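Long-range contacts in programmed cell death 6-interacting protein (Homo sapiens, PDB 5WA1), which acts in multivesicular body biogenesis, membrane repair and cytokinesis, and is represented here by its Bro1 domain, the part that interacts with CHMP4 proteins: residues L30-E35 / T115-F120; L132-L137 / L192-T197; C143-C148 / F181-E186. All blocks are in the same frame, centred on the assembly; numbering follows the deposited sequence.

Contact 1 of 3, residues L30-E35 / T115-F120; sequences LKKTSE and TWKDAF
Thr33 and Trp116 form a single beta bridge between two stretches of backbone that run roughly antiparallel, their end-to-end directions 156° apart, and Lys117 N donates to Lys32 O at 3.0 Å beside it. Thr115 O takes two bonds, from Thr33 OG1 at 2.7 Å and from Ser34 N at 3.2 Å, which reach it from opposite faces of the carbonyl plane. The hydroxyl can do this because OG1 stands anti to the backbone N of Thr33 (chi1 -179°); Arg71 NH1 bonds to the same oxygen. The course of the backbone at the bridge puts Thr33 CB over the six-membered ring of Trp116, 3.5 Å from its centroid and nearly on the ring normal, a CH-pi contact that suits a small branched side chain facing a broad indole. Residues 30-35 thus run along strand 114-117, whose other side pairs with strand 131-134 in the small antiparallel hairpin of the Bro1 domain. The indole is buried: Lys31 CB meets its edge near the ring plane at CE3, Tyr139 packs against it edge-to-face, and its NE1 bonds to Glu140. Lysine suits position 31 through its length. Its CG lies 3.7 Å from Ala119 CB, and bends farther out turn NZ toward Lys117 O, at an improbably short 2.5 Å whose exact value is doubtful; the ammonium also forms a salt bridge with Asp199. On the more exposed side, Lys32 and Lys117 lie alongside each other and point the same way, their NZ atoms 3.9 Å apart, which probably costs some repulsion.

Contact 2 of 3, residues L132-L137 / L192-T197; sequences LALASL and LSREPT
Leu134 and Arg194 both set CG anti to their carbonyl carbons (chi1 -68° and -54°), and a bend at chi3 of the arginine, -59°, then lays its guanidinium over the leucine. Leu134 CD2 sits above the centre of that flat group, 3.5 Å from CZ, so the methyl packs on a face while the N-H bonds point outward in the plane. Arginine fits this exposed place because its planar end can cover an apolar side chain without burying its charge. Leu132 CD1 comes to 3.4 Å from NH2, approaching obliquely. The other branch of Leu134 turns inward: CD1 meets Leu192 CD2 at 3.9 Å, the two leucines crossing at about a right angle in a buried apolar patch. Further along, Leu132 CB touches Thr197 CG2 at 3.9 Å; the threonine shows its methyl to the leucine and bonds through OG1 to Asp199. No hydrogen bond joins the two segments, so the contact rests on packing. Leu132 and Leu134 project from the same side of strand 131-134, which pairs with strand 114-117, and carry the hairpin onto the loop between helices 164-191 and 202-226, while Tyr139 of helix 137-157 packs against both Leu134 and Leu192.

Contact 3 of 3, residues C143-C148 / F181-E186; sequences CVLFNC and FLHIKE
Phe181 reaches across to Phe146 with its ring edge, beginning the contact at the point where the two backbones come nearest, 6.5 Å between CA atoms. Its CE1 lies 3.8 Å from both CD2 and CE2 of Phe146, over that ring's face but offset toward the rim. With the planes at 68° and the centroids 5.4 Å apart, this is an edge-to-face pair, in which C-H bonds of one phenyl meet the pi cloud of the other. The mostly buried facing sides of two helical segments meet here, and large flat side chains bridge the separation of 9.5 Å between their axes. His183 is next to touch, with Leu145 CD2 at its ring edge, 3.6 Å from ND1; that nitrogen is buried by the contact and has no partner in the model. Ile184 then pushes between Leu145 and Phe146. Its extended CG1 branch (chi2 177°) drives CD1 against the helix backbone, 3.4 Å from Phe146 N, while the side chains of Ile184 and Leu145 slide past each other in opposite directions, Ile184 CG1 lying 3.8 Å from Leu145 CD2. A slender, unbranched end suits this position close to the main chain. Segments 143-148 and 181-186 cross at -157° and so run nearly antiparallel, as parts of helices 137-157 and 164-191. Tyr93 of helix 83-97 covers Leu145 and His183, helix 202-226 packs on Phe181 through Leu208 and Ser209, and strand 114-117 rests Trp116 on Cys143 and Val144.

From the N terminus, residues 30-35 meet 115-120 in contact 1, closing a long, mostly helical loop before contact 2 opens. The chain then turns through the hairpin: strand 114-117 belongs to contact 1 and strand 131-134 to contact 2, and Trp116 O bonds to Leu132 N between them. Contact 2 closes at residues 192-197, and contact 3 lies wholly within that loop, pairing helices 137-157 and 164-191. Contacts 2 and 3 do not touch, their nearest atoms being about 6 Å apart, yet contact 1 meets both: Asn147 accepts from Lys31 N, and Asp118 packs on Thr197. N-terminal segment, hairpin and helices are thereby tied together.

Contact 1 of 3, residues L30-E35 / T115-F120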
ATOM      1  N   LEU A  30      -1.849   1.922  12.392  1.00 46.02           N
ATOM      2  CA  LEU A  30      -3.240   1.532  12.549  1.00 52.87           C
ATOM      3  C   LEU A  30      -3.992   2.568  13.381  1.00 55.06           C
ATOM      4  O   LEU A  30      -3.419   3.247  14.236  1.00 50.66           O
ATOM      5  CB  LEU A  30      -3.340   0.154  13.216  1.00 47.22           C
ATOM      6  CG  LEU A  30      -3.246  -1.119  12.356  1.00 48.81           C
ATOM      7  CD1 LEU A  30      -1.903  -1.260  11.655  1.00 54.67           C
ATOM      8  CD2 LEU A  30      -3.526  -2.343  13.210  1.00 57.06           C
ATOM      9  N   LYS A  31      -5.293   2.686  13.117  1.00 48.01           N
ATOM     10  CA  LYS A  31      -6.149   3.546  13.923  1.00 49.57           C
ATOM     11  C   LYS A  31      -6.493   2.858  15.237  1.00 51.73           C
ATOM     12  O   LYS A  31      -6.663   1.640  15.289  1.00 50.28           O
ATOM     13  CB  LYS A  31      -7.431   3.895  13.164  1.00 48.64           C
ATOM     14  CG  LYS A  31      -7.190   4.651  11.859  1.00 49.14           C
ATOM     15  CD  LYS A  31      -8.450   4.749  10.995  1.00 42.77           C
ATOM     16  CE  LYS A  31      -9.593   5.470  11.703  1.00 45.30           C
ATOM     17  NZ  LYS A  31      -9.189   6.758  12.339  1.00 56.23           N
ATOM     18  N   LYS A  32      -6.581   3.647  16.301  1.00 54.15           N
ATOM     19  CA  LYS A  32      -6.971   3.146  17.608  1.00 62.41           C
ATOM     20  C   LYS A  32      -8.468   3.347  17.809  1.00 59.29           C
ATOM     21  O   LYS A  32      -9.073   4.269  17.252  1.00 58.65           O
ATOM     22  CB  LYS A  32      -6.186   3.861  18.711  1.00 64.91           C
ATOM     23  CG  LYS A  32      -4.681   3.700  18.607  1.00 70.35           C
ATOM     24  CD  LYS A  32      -3.972   4.600  19.601  1.00 83.75           C
ATOM     25  CE  LYS A  32      -2.483   4.690  19.310  1.00 95.20           C
ATOM     26  NZ  LYS A  32      -1.833   5.722  20.166  1.00107.14           N
ATOM     27  N   THR A  33      -9.072   2.466  18.599  1.00 57.16           N
ATOM     28  CA  THR A  33     -10.492   2.582  18.883  1.00 56.19           C
ATOM     29  C   THR A  33     -10.733   2.219  20.338  1.00 60.53           C
ATOM     30  O   THR A  33      -9.941   1.501  20.956  1.00 61.99           O
ATOM     31  CB  THR A  33     -11.338   1.691  17.954  1.00 69.52           C
ATOM     32  OG1 THR A  33     -12.731   1.859  18.253  1.00 65.00           O
ATOM     33  CG2 THR A  33     -10.961   0.229  18.118  1.00 64.35           C
ATOM     34  N   SER A  34     -11.821   2.740  20.885  1.00 60.54           N
ATOM     35  CA  SER A  34     -12.197   2.411  22.247  1.00 68.10           C
ATOM     36  C   SER A  34     -12.963   1.093  22.276  1.00 70.20           C
ATOM     37  O   SER A  34     -13.622   0.715  21.303  1.00 68.86           O
ATOM     38  CB  SER A  34     -13.040   3.532  22.842  1.00 74.66           C
ATOM     39  OG  SER A  34     -14.074   3.885  21.942  1.00 82.99           O
ATOM     40  N   GLU A  35     -12.863   0.391  23.402  1.00 73.69           N
ATOM     41  CA  GLU A  35     -13.557  -0.882  23.550  1.00 79.25           C
ATOM     42  C   GLU A  35     -15.069  -0.673  23.565  1.00 80.04           C
ATOM     43  O   GLU A  35     -15.582   0.224  24.241  1.00 78.78           O
ATOM     44  CB  GLU A  35     -13.109  -1.587  24.833  1.00 86.14           C
ATOM     45  CG  GLU A  35     -13.671  -2.992  24.992  1.00 97.70           C
ATOM     46  CD  GLU A  35     -13.224  -3.670  26.279  1.00103.35           C
ATOM     47  OE1 GLU A  35     -12.157  -3.297  26.812  1.00110.75           O
ATOM     48  OE2 GLU A  35     -13.945  -4.578  26.751  1.00 90.44           O
ATOM     49  N   THR A 115     -15.991   4.703  18.397  1.00 71.36           N
ATOM     50  CA  THR A 115     -15.112   5.853  18.534  1.00 74.81           C
ATOM     51  C   THR A 115     -13.736   5.468  18.022  1.00 64.91           C
ATOM     52  O   THR A 115     -13.148   4.495  18.502  1.00 67.09           O
ATOM     53  CB  THR A 115     -15.035   6.314  19.988  1.00 80.35           C
ATOM     54  OG1 THR A 115     -16.347   6.657  20.442  1.00 78.63           O
ATOM     55  CG2 THR A 115     -14.127   7.526  20.113  1.00 83.65           C
ATOM     56  N   TRP A 116     -13.232   6.233  17.057  1.00 58.23           N
ATOM     57  CA  TRP A 116     -11.948   5.970  16.426  1.00 60.65           C
ATOM     58  C   TRP A 116     -11.118   7.243  16.419  1.00 59.30           C
ATOM     59  O   TRP A 116     -11.650   8.352  16.304  1.00 61.47           O
ATOM     60  CB  TRP A 116     -12.112   5.468  14.993  1.00 63.49           C
ATOM     61  CG  TRP A 116     -12.647   4.080  14.903  1.00 63.29           C
ATOM     62  CD1 TRP A 116     -13.949   3.690  15.027  1.00 62.38           C
ATOM     63  CD2 TRP A 116     -11.889   2.890  14.656  1.00 54.20           C
ATOM     64  NE1 TRP A 116     -14.050   2.327  14.876  1.00 60.82           N
ATOM     65  CE2 TRP A 116     -12.799   1.812  14.649  1.00 61.58           C
ATOM     66  CE3 TRP A 116     -10.532   2.629  14.445  1.00 58.04           C
ATOM     67  CZ2 TRP A 116     -12.395   0.495  14.433  1.00 59.69           C
ATOM     68  CZ3 TRP A 116     -10.132   1.318  14.231  1.00 57.44           C
ATOM     69  CH2 TRP A 116     -11.060   0.271  14.231  1.00 55.42           C
ATOM     70  N   LYS A 117      -9.832   7.063  16.561  1.00 63.11           N
ATOM     71  CA  LYS A 117      -8.904   8.145  16.579  1.00 69.15           C
ATOM     72  C   LYS A 117      -8.215   8.286  15.215  1.00 62.05           C
ATOM     73  O   LYS A 117      -8.092   7.334  14.484  1.00 54.13           O
ATOM     74  CB  LYS A 117      -7.895   7.852  17.647  1.00 76.12           C
ATOM     75  CG  LYS A 117      -7.059   9.021  18.055  1.00 81.91           C
ATOM     76  CD  LYS A 117      -5.985   8.563  19.003  1.00 87.87           C
ATOM     77  CE  LYS A 117      -4.983   9.670  19.213  1.00 95.76           C
ATOM     78  NZ  LYS A 117      -3.667   9.110  19.600  1.00101.85           N
ATOM     79  N   ASP A 118      -7.799   9.492  14.869  1.00 59.29           N
ATOM     80  CA  ASP A 118      -7.119   9.707  13.595  1.00 55.54           C
ATOM     81  C   ASP A 118      -5.791   8.963  13.571  1.00 56.36           C
ATOM     82  O   ASP A 118      -5.035   8.979  14.548  1.00 58.73           O
ATOM     83  CB  ASP A 118      -6.889  11.197  13.358  1.00 60.29           C
ATOM     84  CG  ASP A 118      -6.498  11.506  11.924  1.00 65.62           C
ATOM     85  OD1 ASP A 118      -5.290  11.430  11.601  1.00 59.19           O
ATOM     86  OD2 ASP A 118      -7.398  11.822  11.117  1.00 66.98           O
ATOM     87  N   ALA A 119      -5.503   8.306  12.438  1.00 51.18           N
ATOM     88  CA  ALA A 119      -4.249   7.576  12.311  1.00 55.64           C
ATOM     89  C   ALA A 119      -3.046   8.512  12.265  1.00 62.54           C
ATOM     90  O   ALA A 119      -1.939   8.113  12.648  1.00 64.63           O
ATOM     91  CB  ALA A 119      -4.271   6.699  11.060  1.00 52.84           C
ATOM     92  N   PHE A 120      -3.236   9.753  11.807  1.00 55.89           N
ATOM     93  CA  PHE A 120      -2.125  10.653  11.519  1.00 62.22           C
ATOM     94  C   PHE A 120      -2.121  11.897  12.390  1.00 71.25           C
ATOM     95  O   PHE A 120      -1.072  12.255  12.939  1.00 74.35           O
ATOM     96  CB  PHE A 120      -2.150  11.070  10.040  1.00 58.29           C
ATOM     97  CG  PHE A 120      -2.184   9.915   9.088  1.00 49.35           C
ATOM     98  CD1 PHE A 120      -1.191   8.951   9.116  1.00 45.23           C
ATOM     99  CD2 PHE A 120      -3.215   9.791   8.169  1.00 50.81           C
ATOM    100  CE1 PHE A 120      -1.219   7.892   8.242  1.00 45.36           C
ATOM    101  CE2 PHE A 120      -3.257   8.723   7.297  1.00 47.82           C
ATOM    102  CZ  PHE A 120      -2.255   7.776   7.330  1.00 45.19           C
TER

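Contact 2 of 3, residues L132-L137 / L192-T197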
ATOM      1  N   LEU A 132     -13.318  10.678  16.540  1.00 80.35           N
ATOM      2  CA  LEU A 132     -14.662  10.789  15.982  1.00 81.69           C
ATOM      3  C   LEU A 132     -15.492   9.593  16.429  1.00 72.18           C
ATOM      4  O   LEU A 132     -15.053   8.446  16.299  1.00 66.02           O
ATOM      5  CB  LEU A 132     -14.624  10.873  14.452  1.00 76.85           C
ATOM      6  CG  LEU A 132     -15.982  10.770  13.748  1.00 74.92           C
ATOM      7  CD1 LEU A 132     -16.945  11.858  14.231  1.00 83.72           C
ATOM      8  CD2 LEU A 132     -15.812  10.819  12.236  1.00 71.57           C
ATOM      9  N   ALA A 133     -16.690   9.862  16.942  1.00 77.68           N
ATOM     10  CA  ALA A 133     -17.605   8.822  17.388  1.00 80.51           C
ATOM     11  C   ALA A 133     -18.882   8.892  16.567  1.00 85.47           C
ATOM     12  O   ALA A 133     -19.496   9.958  16.461  1.00 92.22           O
ATOM     13  CB  ALA A 133     -17.918   8.964  18.878  1.00 76.68           C
ATOM     14  N   LEU A 134     -19.278   7.764  15.981  1.00 79.85           N
ATOM     15  CA  LEU A 134     -20.480   7.701  15.163  1.00 80.16           C
ATOM     16  C   LEU A 134     -21.224   6.401  15.425  1.00 81.33           C
ATOM     17  O   LEU A 134     -20.611   5.344  15.608  1.00 77.52           O
ATOM     18  CB  LEU A 134     -20.148   7.807  13.673  1.00 75.15           C
ATOM     19  CG  LEU A 134     -19.621   9.158  13.188  1.00 83.53           C
ATOM     20  CD1 LEU A 134     -19.167   9.060  11.746  1.00 74.47           C
ATOM     21  CD2 LEU A 134     -20.693  10.226  13.345  1.00 94.94           C
ATOM     22  N   ALA A 135     -22.554   6.489  15.440  1.00 85.03           N
ATOM     23  CA  ALA A 135     -23.413   5.306  15.525  1.00 75.49           C
ATOM     24  C   ALA A 135     -23.699   4.804  14.107  1.00 90.00           C
ATOM     25  O   ALA A 135     -24.793   4.956  13.558  1.00 98.45           O
ATOM     26  CB  ALA A 135     -24.696   5.629  16.289  1.00 84.01           C
ATOM     27  N   SER A 136     -22.670   4.199  13.508  1.00 84.83           N
ATOM     28  CA  SER A 136     -22.752   3.775  12.115  1.00 90.56           C
ATOM     29  C   SER A 136     -21.892   2.543  11.877  1.00 92.09           C
ATOM     30  O   SER A 136     -20.694   2.544  12.186  1.00 77.30           O
ATOM     31  CB  SER A 136     -22.317   4.899  11.171  1.00 94.52           C
ATOM     32  OG  SER A 136     -22.464   4.510   9.814  1.00 96.95           O
ATOM     33  N   LEU A 137     -22.506   1.502  11.306  1.00 84.05           N
ATOM     34  CA  LEU A 137     -21.740   0.339  10.875  1.00 84.06           C
ATOM     35  C   LEU A 137     -20.803   0.693   9.727  1.00 79.20           C
ATOM     36  O   LEU A 137     -19.684   0.174   9.650  1.00 75.30           O
ATOM     37  CB  LEU A 137     -22.681  -0.787  10.461  1.00 89.57           C
ATOM     38  CG  LEU A 137     -22.244  -2.193  10.851  1.00 98.20           C
ATOM     39  CD1 LEU A 137     -21.717  -2.199  12.278  1.00 98.86           C
ATOM     40  CD2 LEU A 137     -23.416  -3.152  10.715  1.00108.65           C
ATOM     41  N   LEU A 192     -20.780   7.246   5.721  1.00 96.18           N
ATOM     42  CA  LEU A 192     -20.813   8.092   6.904  1.00103.23           C
ATOM     43  C   LEU A 192     -21.893   9.161   6.774  1.00110.58           C
ATOM     44  O   LEU A 192     -22.077   9.757   5.709  1.00107.75           O
ATOM     45  CB  LEU A 192     -19.456   8.756   7.147  1.00100.76           C
ATOM     46  CG  LEU A 192     -18.407   7.986   7.956  1.00101.16           C
ATOM     47  CD1 LEU A 192     -17.908   6.753   7.213  1.00 97.81           C
ATOM     48  CD2 LEU A 192     -17.242   8.894   8.323  1.00 88.09           C
ATOM     49  N   SER A 193     -22.604   9.401   7.876  1.00116.55           N
ATOM     50  CA  SER A 193     -23.562  10.499   7.905  1.00128.17           C
ATOM     51  C   SER A 193     -22.848  11.844   7.902  1.00133.19           C
ATOM     52  O   SER A 193     -23.245  12.762   7.172  1.00139.05           O
ATOM     53  CB  SER A 193     -24.465  10.373   9.129  1.00126.55           C
ATOM     54  OG  SER A 193     -25.299  11.510   9.258  1.00134.57           O
ATOM     55  N   ARG A 194     -21.793  11.976   8.702  1.00126.22           N
ATOM     56  CA  ARG A 194     -21.050  13.215   8.830  1.00118.93           C
ATOM     57  C   ARG A 194     -19.736  13.119   8.058  1.00112.23           C
ATOM     58  O   ARG A 194     -19.449  12.127   7.384  1.00113.27           O
ATOM     59  CB  ARG A 194     -20.809  13.539  10.307  1.00122.98           C
ATOM     60  CG  ARG A 194     -22.081  13.573  11.146  1.00135.97           C
ATOM     61  CD  ARG A 194     -21.954  14.543  12.315  1.00143.24           C
ATOM     62  NE  ARG A 194     -20.845  14.202  13.201  1.00147.15           N
ATOM     63  CZ  ARG A 194     -20.982  13.577  14.366  1.00149.46           C
ATOM     64  NH1 ARG A 194     -22.186  13.223  14.797  1.00148.17           N
ATOM     65  NH2 ARG A 194     -19.912  13.309  15.104  1.00149.31           N
ATOM     66  N   GLU A 195     -18.930  14.173   8.151  1.00100.58           N
ATOM     67  CA  GLU A 195     -17.669  14.176   7.424  1.00101.45           C
ATOM     68  C   GLU A 195     -16.593  13.435   8.222  1.00 86.69           C
ATOM     69  O   GLU A 195     -16.509  13.583   9.443  1.00 85.76           O
ATOM     70  CB  GLU A 195     -17.217  15.602   7.131  1.00110.41           C
ATOM     71  CG  GLU A 195     -17.642  16.099   5.759  1.00119.69           C
ATOM     72  CD  GLU A 195     -17.046  17.449   5.422  1.00129.54           C
ATOM     73  OE1 GLU A 195     -16.633  18.164   6.360  1.00134.89           O
ATOM     74  OE2 GLU A 195     -16.985  17.793   4.221  1.00131.28           O
ATOM     75  N   PRO A 196     -15.758  12.647   7.556  1.00 75.97           N
ATOM     76  CA  PRO A 196     -14.816  11.784   8.273  1.00 73.22           C
ATOM     77  C   PRO A 196     -13.627  12.568   8.814  1.00 77.66           C
ATOM     78  O   PRO A 196     -13.388  13.726   8.464  1.00 81.60           O
ATOM     79  CB  PRO A 196     -14.368  10.795   7.192  1.00 66.22           C
ATOM     80  CG  PRO A 196     -14.420  11.611   5.929  1.00 73.72           C
ATOM     81  CD  PRO A 196     -15.624  12.525   6.093  1.00 75.99           C
ATOM     82  N   THR A 197     -12.867  11.903   9.682  1.00 69.58           N
ATOM     83  CA  THR A 197     -11.538  12.395  10.002  1.00 68.79           C
ATOM     84  C   THR A 197     -10.697  12.423   8.729  1.00 68.34           C
ATOM     85  O   THR A 197     -11.017  11.775   7.727  1.00 63.00           O
ATOM     86  CB  THR A 197     -10.878  11.530  11.080  1.00 67.47           C
ATOM     87  OG1 THR A 197     -11.123  10.143  10.809  1.00 59.72           O
ATOM     88  CG2 THR A 197     -11.444  11.874  12.458  1.00 73.59           C
TER

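Contact 3 of 3, residues C143-C148 / F181-E186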
ATOM      1  N   CYS A 143     -13.152   2.096   9.083  1.00 52.14           N
ATOM      2  CA  CYS A 143     -11.970   2.157   9.933  1.00 55.43           C
ATOM      3  C   CYS A 143     -11.314   0.791  10.058  1.00 56.95           C
ATOM      4  O   CYS A 143     -10.083   0.694  10.102  1.00 49.97           O
ATOM      5  CB  CYS A 143     -12.346   2.690  11.315  1.00 53.19           C
ATOM      6  SG  CYS A 143     -13.028   4.353  11.303  1.00 59.32           S
ATOM      7  N   VAL A 144     -12.118  -0.271  10.139  1.00 52.26           N
ATOM      8  CA  VAL A 144     -11.554  -1.616  10.175  1.00 49.64           C
ATOM      9  C   VAL A 144     -10.824  -1.922   8.874  1.00 50.19           C
ATOM     10  O   VAL A 144      -9.716  -2.472   8.884  1.00 47.27           O
ATOM     11  CB  VAL A 144     -12.656  -2.648  10.484  1.00 49.84           C
ATOM     12  CG1 VAL A 144     -12.187  -4.052  10.155  1.00 51.48           C
ATOM     13  CG2 VAL A 144     -13.028  -2.555  11.935  1.00 52.69           C
ATOM     14  N   LEU A 145     -11.415  -1.558   7.733  1.00 46.31           N
ATOM     15  CA  LEU A 145     -10.726  -1.803   6.469  1.00 50.90           C
ATOM     16  C   LEU A 145      -9.449  -0.977   6.366  1.00 52.83           C
ATOM     17  O   LEU A 145      -8.469  -1.426   5.763  1.00 44.84           O
ATOM     18  CB  LEU A 145     -11.648  -1.507   5.282  1.00 48.68           C
ATOM     19  CG  LEU A 145     -11.029  -1.856   3.919  1.00 53.39           C
ATOM     20  CD1 LEU A 145     -10.544  -3.303   3.909  1.00 50.58           C
ATOM     21  CD2 LEU A 145     -12.011  -1.591   2.773  1.00 49.45           C
ATOM     22  N   PHE A 146      -9.442   0.224   6.952  1.00 47.65           N
ATOM     23  CA  PHE A 146      -8.218   1.016   7.024  1.00 52.14           C
ATOM     24  C   PHE A 146      -7.115   0.252   7.742  1.00 49.13           C
ATOM     25  O   PHE A 146      -5.963   0.238   7.297  1.00 42.60           O
ATOM     26  CB  PHE A 146      -8.497   2.340   7.744  1.00 49.20           C
ATOM     27  CG  PHE A 146      -7.328   3.302   7.732  1.00 47.63           C
ATOM     28  CD1 PHE A 146      -6.318   3.205   8.681  1.00 41.24           C
ATOM     29  CD2 PHE A 146      -7.253   4.303   6.776  1.00 43.18           C
ATOM     30  CE1 PHE A 146      -5.245   4.080   8.664  1.00 46.48           C
ATOM     31  CE2 PHE A 146      -6.188   5.195   6.758  1.00 44.03           C
ATOM     32  CZ  PHE A 146      -5.183   5.082   7.702  1.00 42.24           C
ATOM     33  N   ASN A 147      -7.447  -0.372   8.872  1.00 48.25           N
ATOM     34  CA  ASN A 147      -6.433  -1.091   9.634  1.00 41.52           C
ATOM     35  C   ASN A 147      -6.000  -2.367   8.929  1.00 42.38           C
ATOM     36  O   ASN A 147      -4.846  -2.775   9.073  1.00 49.85           O
ATOM     37  CB  ASN A 147      -6.945  -1.388  11.051  1.00 49.39           C
ATOM     38  CG  ASN A 147      -6.852  -0.172  11.962  1.00 51.63           C
ATOM     39  OD1 ASN A 147      -6.629   0.939  11.488  1.00 49.40           O
ATOM     40  ND2 ASN A 147      -7.017  -0.376  13.266  1.00 51.61           N
ATOM     41  N   CYS A 148      -6.899  -3.018   8.178  1.00 44.61           N
ATOM     42  CA  CYS A 148      -6.465  -4.139   7.346  1.00 44.14           C
ATOM     43  C   CYS A 148      -5.390  -3.681   6.370  1.00 41.92           C
ATOM     44  O   CYS A 148      -4.322  -4.297   6.260  1.00 43.08           O
ATOM     45  CB  CYS A 148      -7.639  -4.732   6.571  1.00 43.13           C
ATOM     46  SG  CYS A 148      -8.957  -5.463   7.580  1.00 50.74           S
ATOM     47  N   PHE A 181      -7.367   0.726   0.525  1.00 46.31           N
ATOM     48  CA  PHE A 181      -7.437   2.180   0.639  1.00 42.74           C
ATOM     49  C   PHE A 181      -8.315   2.760  -0.459  1.00 44.13           C
ATOM     50  O   PHE A 181      -9.071   3.709  -0.226  1.00 47.87           O
ATOM     51  CB  PHE A 181      -6.040   2.807   0.574  1.00 38.91           C
ATOM     52  CG  PHE A 181      -5.211   2.589   1.810  1.00 37.00           C
ATOM     53  CD1 PHE A 181      -5.719   2.866   3.069  1.00 35.31           C
ATOM     54  CD2 PHE A 181      -3.902   2.114   1.703  1.00 38.64           C
ATOM     55  CE1 PHE A 181      -4.946   2.669   4.212  1.00 45.39           C
ATOM     56  CE2 PHE A 181      -3.127   1.908   2.837  1.00 39.16           C
ATOM     57  CZ  PHE A 181      -3.642   2.193   4.093  1.00 43.07           C
ATOM     58  N   LEU A 182      -8.237   2.187  -1.663  1.00 45.16           N
ATOM     59  CA  LEU A 182      -9.052   2.686  -2.770  1.00 43.62           C
ATOM     60  C   LEU A 182     -10.528   2.390  -2.547  1.00 52.35           C
ATOM     61  O   LEU A 182     -11.392   3.205  -2.903  1.00 55.70           O
ATOM     62  CB  LEU A 182      -8.582   2.074  -4.084  1.00 58.49           C
ATOM     63  CG  LEU A 182      -9.288   2.634  -5.310  1.00 66.68           C
ATOM     64  CD1 LEU A 182      -8.983   4.117  -5.437  1.00 65.40           C
ATOM     65  CD2 LEU A 182      -8.859   1.879  -6.547  1.00 70.90           C
ATOM     66  N   HIS A 183     -10.845   1.224  -1.977  1.00 53.67           N
ATOM     67  CA  HIS A 183     -12.237   0.937  -1.638  1.00 46.13           C
ATOM     68  C   HIS A 183     -12.770   1.935  -0.618  1.00 57.76           C
ATOM     69  O   HIS A 183     -13.921   2.376  -0.714  1.00 62.72           O
ATOM     70  CB  HIS A 183     -12.375  -0.492  -1.112  1.00 46.71           C
ATOM     71  CG  HIS A 183     -13.795  -0.957  -1.012  1.00 57.06           C
ATOM     72  ND1 HIS A 183     -14.434  -1.144   0.195  1.00 61.35           N
ATOM     73  CD2 HIS A 183     -14.698  -1.273  -1.969  1.00 59.52           C
ATOM     74  CE1 HIS A 183     -15.670  -1.553  -0.023  1.00 53.67           C
ATOM     75  NE2 HIS A 183     -15.857  -1.638  -1.327  1.00 61.04           N
ATOM     76  N   ILE A 184     -11.946   2.312   0.364  1.00 50.97           N
ATOM     77  CA  ILE A 184     -12.382   3.318   1.328  1.00 50.63           C
ATOM     78  C   ILE A 184     -12.632   4.645   0.626  1.00 55.05           C
ATOM     79  O   ILE A 184     -13.619   5.337   0.908  1.00 59.65           O
ATOM     80  CB  ILE A 184     -11.357   3.470   2.464  1.00 47.64           C
ATOM     81  CG1 ILE A 184     -11.142   2.134   3.173  1.00 50.40           C
ATOM     82  CG2 ILE A 184     -11.823   4.521   3.470  1.00 46.20           C
ATOM     83  CD1 ILE A 184     -10.099   2.197   4.246  1.00 48.60           C
ATOM     84  N   LYS A 185     -11.745   5.020  -0.298  1.00 53.56           N
ATOM     85  CA  LYS A 185     -11.913   6.275  -1.029  1.00 54.61           C
ATOM     86  C   LYS A 185     -13.282   6.349  -1.698  1.00 63.83           C
ATOM     87  O   LYS A 185     -13.958   7.386  -1.638  1.00 64.25           O
ATOM     88  CB  LYS A 185     -10.800   6.425  -2.067  1.00 53.76           C
ATOM     89  CG  LYS A 185     -10.965   7.639  -2.974  1.00 63.96           C
ATOM     90  CD  LYS A 185      -9.830   7.756  -3.971  1.00 68.81           C
ATOM     91  CE  LYS A 185     -10.053   8.935  -4.902  1.00 74.94           C
ATOM     92  NZ  LYS A 185      -9.122   8.917  -6.052  1.00 73.31           N
ATOM     93  N   GLU A 186     -13.721   5.250  -2.308  1.00 61.51           N
ATOM     94  CA  GLU A 186     -14.933   5.254  -3.112  1.00 66.97           C
ATOM     95  C   GLU A 186     -16.211   5.086  -2.298  1.00 70.24           C
ATOM     96  O   GLU A 186     -17.299   5.310  -2.837  1.00 74.91           O
ATOM     97  CB  GLU A 186     -14.838   4.150  -4.168  1.00 63.15           C
ATOM     98  CG  GLU A 186     -13.678   4.340  -5.128  1.00 85.54           C
ATOM     99  CD  GLU A 186     -13.451   3.134  -6.019  1.00103.58           C
ATOM    100  OE1 GLU A 186     -13.658   1.994  -5.549  1.00107.11           O
ATOM    101  OE2 GLU A 186     -13.061   3.328  -7.192  1.00112.76           O
TER